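Local coordinates for protein tricorn protease (Thermoplasma acidophilum, PDB 1K32) that acts as a serine protease in protein degradation, probably cutting peptides released by the proteasome into smaller pieces, at residues 880-885 and 927-932; 955-960 and 1005-1010. All blocks are in the same frame, centred on the assembly; numbering follows the deposited sequence.

Contact 1 of 2, residues 880-885 and 927-932; sequences QGLIVD and GKIIAI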
loop_
_atom_site.group_PDB
_atom_site.type_symbol
_atom_site.label_atom_id
_atom_site.label_comp_id
_atom_site.label_asym_id
_atom_site.label_seq_id
_atom_site.Cartn_x
_atom_site.Cartn_y
_atom_site.Cartn_z
ATOM N N GLN A 880 -49.648 2.756 -45.171
ATOM C CA GLN A 880 -50.099 3.599 -46.278
ATOM C C GLN A 880 -50.448 4.984 -45.737
ATOM O O GLN A 880 -50.258 5.997 -46.405
ATOM C CB GLN A 880 -51.323 2.982 -46.959
ATOM C CG GLN A 880 -51.026 1.689 -47.703
ATOM C CD GLN A 880 -52.255 1.091 -48.367
ATOM O OE1 GLN A 880 -53.008 1.787 -49.059
ATOM N NE2 GLN A 880 -52.461 -0.211 -48.166
ATOM N N GLY A 881 -50.944 5.020 -44.505
ATOM C CA GLY A 881 -51.314 6.287 -43.907
ATOM C C GLY A 881 -50.695 6.426 -42.539
ATOM O O GLY A 881 -50.186 5.464 -41.972
ATOM N N LEU A 882 -50.743 7.630 -41.996
ATOM C CA LEU A 882 -50.169 7.864 -40.686
ATOM C C LEU A 882 -50.960 8.917 -39.930
ATOM O O LEU A 882 -51.286 9.975 -40.474
ATOM C CB LEU A 882 -48.706 8.313 -40.816
ATOM C CG LEU A 882 -48.111 8.833 -39.502
ATOM C CD1 LEU A 882 -47.846 7.646 -38.567
ATOM C CD2 LEU A 882 -46.830 9.610 -39.767
ATOM N N ILE A 883 -51.290 8.599 -38.683
ATOM C CA ILE A 883 -52.001 9.526 -37.829
ATOM C C ILE A 883 -50.997 10.082 -36.847
ATOM O O ILE A 883 -50.338 9.312 -36.126
ATOM C CB ILE A 883 -53.110 8.837 -37.021
ATOM C CG1 ILE A 883 -54.201 8.323 -37.954
ATOM C CG2 ILE A 883 -53.686 9.816 -36.019
ATOM C CD1 ILE A 883 -55.273 7.520 -37.243
ATOM N N VAL A 884 -50.849 11.408 -36.827
ATOM C CA VAL A 884 -49.944 12.037 -35.873
ATOM C C VAL A 884 -50.815 12.767 -34.876
ATOM O O VAL A 884 -51.346 13.841 -35.162
ATOM C CB VAL A 884 -48.962 13.018 -36.545
ATOM C CG1 VAL A 884 -48.165 13.779 -35.486
ATOM C CG2 VAL A 884 -48.001 12.247 -37.426
ATOM N N ASP A 885 -50.955 12.161 -33.701
ATOM C CA ASP A 885 -51.796 12.669 -32.610
ATOM C C ASP A 885 -51.029 13.568 -31.635
ATOM O O ASP A 885 -50.119 13.108 -30.926
ATOM C CB ASP A 885 -52.388 11.446 -31.882
ATOM C CG ASP A 885 -53.513 11.793 -30.917
ATOM O OD1 ASP A 885 -54.105 10.825 -30.393
ATOM O OD2 ASP A 885 -53.810 12.985 -30.664
ATOM N N GLY A 927 -46.781 7.297 -46.780
ATOM C CA GLY A 927 -47.950 7.854 -47.438
ATOM C C GLY A 927 -48.580 9.123 -46.881
ATOM O O GLY A 927 -47.893 10.084 -46.501
ATOM N N LYS A 928 -49.910 9.114 -46.844
ATOM C CA LYS A 928 -50.710 10.236 -46.376
ATOM C C LYS A 928 -50.667 10.413 -44.866
ATOM O O LYS A 928 -50.689 9.449 -44.112
ATOM C CB LYS A 928 -52.165 10.054 -46.822
ATOM C CG LYS A 928 -52.357 10.011 -48.332
ATOM C CD LYS A 928 -51.931 11.325 -48.959
ATOM C CE LYS A 928 -52.008 11.285 -50.477
ATOM N NZ LYS A 928 -51.587 12.597 -51.057
ATOM N N ILE A 929 -50.637 11.662 -44.435
ATOM C CA ILE A 929 -50.590 11.957 -43.022
ATOM C C ILE A 929 -51.807 12.769 -42.602
ATOM O O ILE A 929 -52.369 13.521 -43.396
ATOM C CB ILE A 929 -49.337 12.770 -42.677
ATOM C CG1 ILE A 929 -48.098 12.092 -43.272
ATOM C CG2 ILE A 929 -49.203 12.882 -41.165
ATOM C CD1 ILE A 929 -46.828 12.893 -43.107
ATOM N N ILE A 930 -52.204 12.599 -41.350
ATOM C CA ILE A 930 -53.323 13.333 -40.785
ATOM C C ILE A 930 -52.970 13.621 -39.334
ATOM O O ILE A 930 -52.407 12.772 -38.645
ATOM C CB ILE A 930 -54.649 12.521 -40.877
ATOM C CG1 ILE A 930 -55.831 13.456 -40.635
ATOM C CG2 ILE A 930 -54.648 11.363 -39.879
ATOM C CD1 ILE A 930 -57.089 13.045 -41.398
ATOM N N ALA A 931 -53.274 14.831 -38.877
ATOM C CA ALA A 931 -52.950 15.204 -37.515
ATOM C C ALA A 931 -54.180 15.429 -36.655
ATOM O O ALA A 931 -55.223 15.880 -37.130
ATOM C CB ALA A 931 -52.068 16.461 -37.507
ATOM N N ILE A 932 -54.049 15.072 -35.385
ATOM C CA ILE A 932 -55.120 15.268 -34.425
ATOM C C ILE A 932 -54.623 16.174 -33.307
ATOM O O ILE A 932 -53.591 15.893 -32.679
ATOM C CB ILE A 932 -55.596 13.952 -33.771
ATOM C CG1 ILE A 932 -55.915 12.903 -34.837
ATOM C CG2 ILE A 932 -56.874 14.224 -32.990
ATOM C CD1 ILE A 932 -56.384 11.571 -34.255
#
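Ile883 and Ile930 meet through different first torsions. Ile883 sets CG1 beside its backbone N (chi1 -66°). Ile930 has CG1 anti to its own N (chi1 -165°), which leaves CG2 between N and the carbonyl carbon. This CG2 lies 3.6 Å from Ile883 CG1, and the two side chains run side by side. The strands are 881-885 and 928-932, parallel neighbours inside the parallel sheet of the S41 peptidase domain, a ClpP/crotonase-like fold. Their backbones zip in register. Leu882 gives its N-H to Lys928 O at 2.8 Å, and its O accepts from Ile930 N at 2.9 Å. Val884 repeats the pattern: its N reaches Ile930 O in a nearly straight bond, and its O accepts from Ile932 N. Where the pairing begins, Lys928 N makes a weak bond to Gln880 O.

Side chains alternate between two faces. Ile883, Ile930 and Ile932 pack under helix 1020-1032. On the other face Val884 CG2 touches Ile929 CG2 at 4.0 Å, and helix 940-950 covers this pair with Phe944 and Phe948. Asp885 ends the first strand. Its OD1 bonds Tyr855 OH and pairs with Arg887, which anchors the carboxylate. The other oxygen, OD2, rests 3.7 Å from Ile932 CB, while Ile932 CD1 extends back to Ile883 CG2 at 3.7 Å.

Contact 2 of 2, residues 955-960 and 1005-1010; sequences KLIGTR and VEIEYA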
loop_
_atom_site.group_PDB
_atom_site.type_symbol
_atom_site.label_atom_id
_atom_site.label_comp_id
_atom_site.label_asym_id
_atom_site.label_seq_id
_atom_site.Cartn_x
_atom_site.Cartn_y
_atom_site.Cartn_z
ATOM N N LYS A 955 -54.327 17.047 -43.286
ATOM C CA LYS A 955 -55.416 17.740 -42.598
ATOM C C LYS A 955 -55.224 17.711 -41.087
ATOM O O LYS A 955 -54.659 16.750 -40.534
ATOM C CB LYS A 955 -56.766 17.088 -42.908
ATOM C CG LYS A 955 -57.202 17.123 -44.365
ATOM C CD LYS A 955 -57.465 18.531 -44.842
ATOM C CE LYS A 955 -58.028 18.520 -46.257
ATOM N NZ LYS A 955 -58.370 19.897 -46.724
ATOM N N LEU A 956 -55.703 18.767 -40.433
ATOM C CA LEU A 956 -55.660 18.882 -38.984
ATOM C C LEU A 956 -57.089 18.665 -38.497
ATOM O O LEU A 956 -58.025 19.320 -38.964
ATOM C CB LEU A 956 -55.168 20.263 -38.555
ATOM C CG LEU A 956 -55.012 20.480 -37.042
ATOM C CD1 LEU A 956 -54.044 19.437 -36.445
ATOM C CD2 LEU A 956 -54.489 21.884 -36.794
ATOM N N ILE A 957 -57.252 17.732 -37.572
ATOM C CA ILE A 957 -58.568 17.390 -37.034
ATOM C C ILE A 957 -58.605 17.543 -35.524
ATOM O O ILE A 957 -57.601 17.313 -34.853
ATOM C CB ILE A 957 -58.935 15.925 -37.408
ATOM C CG1 ILE A 957 -59.460 15.884 -38.845
ATOM C CG2 ILE A 957 -59.944 15.338 -36.411
ATOM C CD1 ILE A 957 -58.412 16.105 -39.886
ATOM N N GLY A 958 -59.765 17.936 -34.997
ATOM C CA GLY A 958 -59.916 18.099 -33.560
ATOM C C GLY A 958 -60.565 19.405 -33.154
ATOM O O GLY A 958 -61.524 19.855 -33.785
ATOM N N THR A 959 -60.044 20.021 -32.102
ATOM C CA THR A 959 -60.594 21.283 -31.621
ATOM C C THR A 959 -59.490 22.323 -31.466
ATOM O O THR A 959 -58.318 21.975 -31.261
ATOM C CB THR A 959 -61.295 21.099 -30.268
ATOM O OG1 THR A 959 -60.361 20.565 -29.327
ATOM C CG2 THR A 959 -62.484 20.132 -30.393
ATOM N N ARG A 960 -59.873 23.592 -31.569
ATOM C CA ARG A 960 -58.941 24.711 -31.452
ATOM C C ARG A 960 -58.006 24.594 -30.248
ATOM O O ARG A 960 -58.452 24.436 -29.109
ATOM C CB ARG A 960 -59.721 26.046 -31.406
ATOM C CG ARG A 960 -58.828 27.276 -31.182
ATOM C CD ARG A 960 -59.258 28.485 -32.021
ATOM N NE ARG A 960 -60.583 28.998 -31.678
ATOM C CZ ARG A 960 -60.852 29.793 -30.643
ATOM N NH1 ARG A 960 -62.093 30.193 -30.444
ATOM N NH2 ARG A 960 -59.894 30.189 -29.805
ATOM N N VAL A 1005 -60.925 20.356 -39.913
ATOM C CA VAL A 1005 -62.223 19.769 -39.620
ATOM C C VAL A 1005 -62.402 19.722 -38.114
ATOM O O VAL A 1005 -61.648 19.049 -37.406
ATOM C CB VAL A 1005 -62.351 18.332 -40.190
ATOM C CG1 VAL A 1005 -63.703 17.742 -39.800
ATOM C CG2 VAL A 1005 -62.203 18.349 -41.715
ATOM N N GLU A 1006 -63.393 20.450 -37.625
ATOM C CA GLU A 1006 -63.663 20.485 -36.201
ATOM C C GLU A 1006 -64.474 19.271 -35.754
ATOM O O GLU A 1006 -65.552 18.997 -36.280
ATOM C CB GLU A 1006 -64.419 21.763 -35.829
ATOM C CG GLU A 1006 -64.792 21.816 -34.350
ATOM C CD GLU A 1006 -65.713 22.978 -33.999
ATOM O OE1 GLU A 1006 -66.152 23.039 -32.834
ATOM O OE2 GLU A 1006 -65.999 23.824 -34.876
ATOM N N ILE A 1007 -63.939 18.534 -34.790
ATOM C CA ILE A 1007 -64.638 17.376 -34.255
ATOM C C ILE A 1007 -64.629 17.504 -32.745
ATOM O O ILE A 1007 -63.607 17.270 -32.105
ATOM C CB ILE A 1007 -63.962 16.026 -34.649
ATOM C CG1 ILE A 1007 -64.051 15.808 -36.159
ATOM C CG2 ILE A 1007 -64.661 14.858 -33.955
ATOM C CD1 ILE A 1007 -62.979 16.496 -36.922
ATOM N N GLU A 1008 -65.767 17.905 -32.186
ATOM C CA GLU A 1008 -65.914 18.035 -30.747
ATOM C C GLU A 1008 -65.857 16.639 -30.134
ATOM O O GLU A 1008 -66.094 15.633 -30.804
ATOM C CB GLU A 1008 -67.276 18.641 -30.386
ATOM C CG GLU A 1008 -67.504 20.073 -30.821
ATOM C CD GLU A 1008 -66.582 21.047 -30.117
ATOM O OE1 GLU A 1008 -66.501 20.998 -28.867
ATOM O OE2 GLU A 1008 -65.938 21.864 -30.816
ATOM N N TYR A 1009 -65.542 16.590 -28.851
ATOM C CA TYR A 1009 -65.507 15.343 -28.111
ATOM C C TYR A 1009 -66.502 15.634 -26.984
ATOM O O TYR A 1009 -66.120 16.042 -25.895
ATOM C CB TYR A 1009 -64.108 15.096 -27.550
ATOM C CG TYR A 1009 -63.811 13.648 -27.198
ATOM C CD1 TYR A 1009 -64.780 12.829 -26.621
ATOM C CD2 TYR A 1009 -62.535 13.118 -27.401
ATOM C CE1 TYR A 1009 -64.483 11.513 -26.249
ATOM C CE2 TYR A 1009 -62.228 11.817 -27.038
ATOM C CZ TYR A 1009 -63.200 11.023 -26.463
ATOM O OH TYR A 1009 -62.862 9.750 -26.084
ATOM N N ALA A 1010 -67.786 15.438 -27.272
ATOM C CA ALA A 1010 -68.857 15.707 -26.316
ATOM C C ALA A 1010 -68.932 14.738 -25.136
ATOM O O ALA A 1010 -68.404 13.632 -25.196
ATOM C CB ALA A 1010 -70.177 15.729 -27.043
#
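Three backbone hydrogen bonds join 955-960 to 1005-1010. Val1005 uses both its polar backbone atoms. Its N gives to Leu956 O at 3.2 Å, and its O takes the N-H of Gly958 at 3.3 Å. The third bond, Ile1007 N to Gly958 O, is shorter at 2.9 Å. Here the donor is tilted 32° from the carbonyl plane, and Ile1007 already lies beyond strand 1005-1006. Gly958 has backbone angles (phi 132°) at which a side chain would be jammed against the preceding carbonyl oxygen. CA-H...O contacts run beside these bonds, including Glu1006 CA to Gly958 O.

The pairing adds the last strand, 1005-1006, to one margin of the five-stranded parallel sheet in the S41 peptidase domain. Strand 954-958 lies between it and strand 928-933.

The apolar packing centres on Ile957. Its CG1 lies alongside Val1005 CB at 4.0 Å. With CG1 beside the backbone N (chi1 -81°), CG2 falls anti to it and meets Ile1007 CD1, which slants across it, at a tight 3.3 Å. Tyr1024 of helix 1020-1032 covers both Ile957 and Val1005. Were Ile957 an alanine, the CG1 and CG2 contacts to Val1005 and Ile1007 would go, which would probably open a gap beside Tyr1024 and leave Ile1007 CD1 without its partner.

Polar side chains gather where the strands end. The methyl CG2 of Thr959 lies 3.5 Å from Ile1007 O and passes the bent side chain of Glu1008. The Thr959 hydroxyl OG1 is hydrogen-bonded to Glu935. Trp188, from strand 186-192, packs on Glu1008.

In the fold
Contacts 1 and 2 belong to one parallel sheet, with centres about 15 Å apart. Strands 928-933 and 954-958 join them: Ala931 O lies 2.8 Å from Ile957 N, a probable hydrogen bond, and Ile930 CD1 packs on Ile957 CD1 at 3.7 Å. Contact 1 is core. Its strands are interior to the sheet, its pairing is long, and helices lie on both faces. Contact 2 is at the edge and only partly buried. Its pairing is short and gives way to loop residues, among them Thr959 and Glu1008. Helix 1020-1032 spans both contacts, whereas helix 940-950 packs on contact 1 and strand 186-192 touches contact 2.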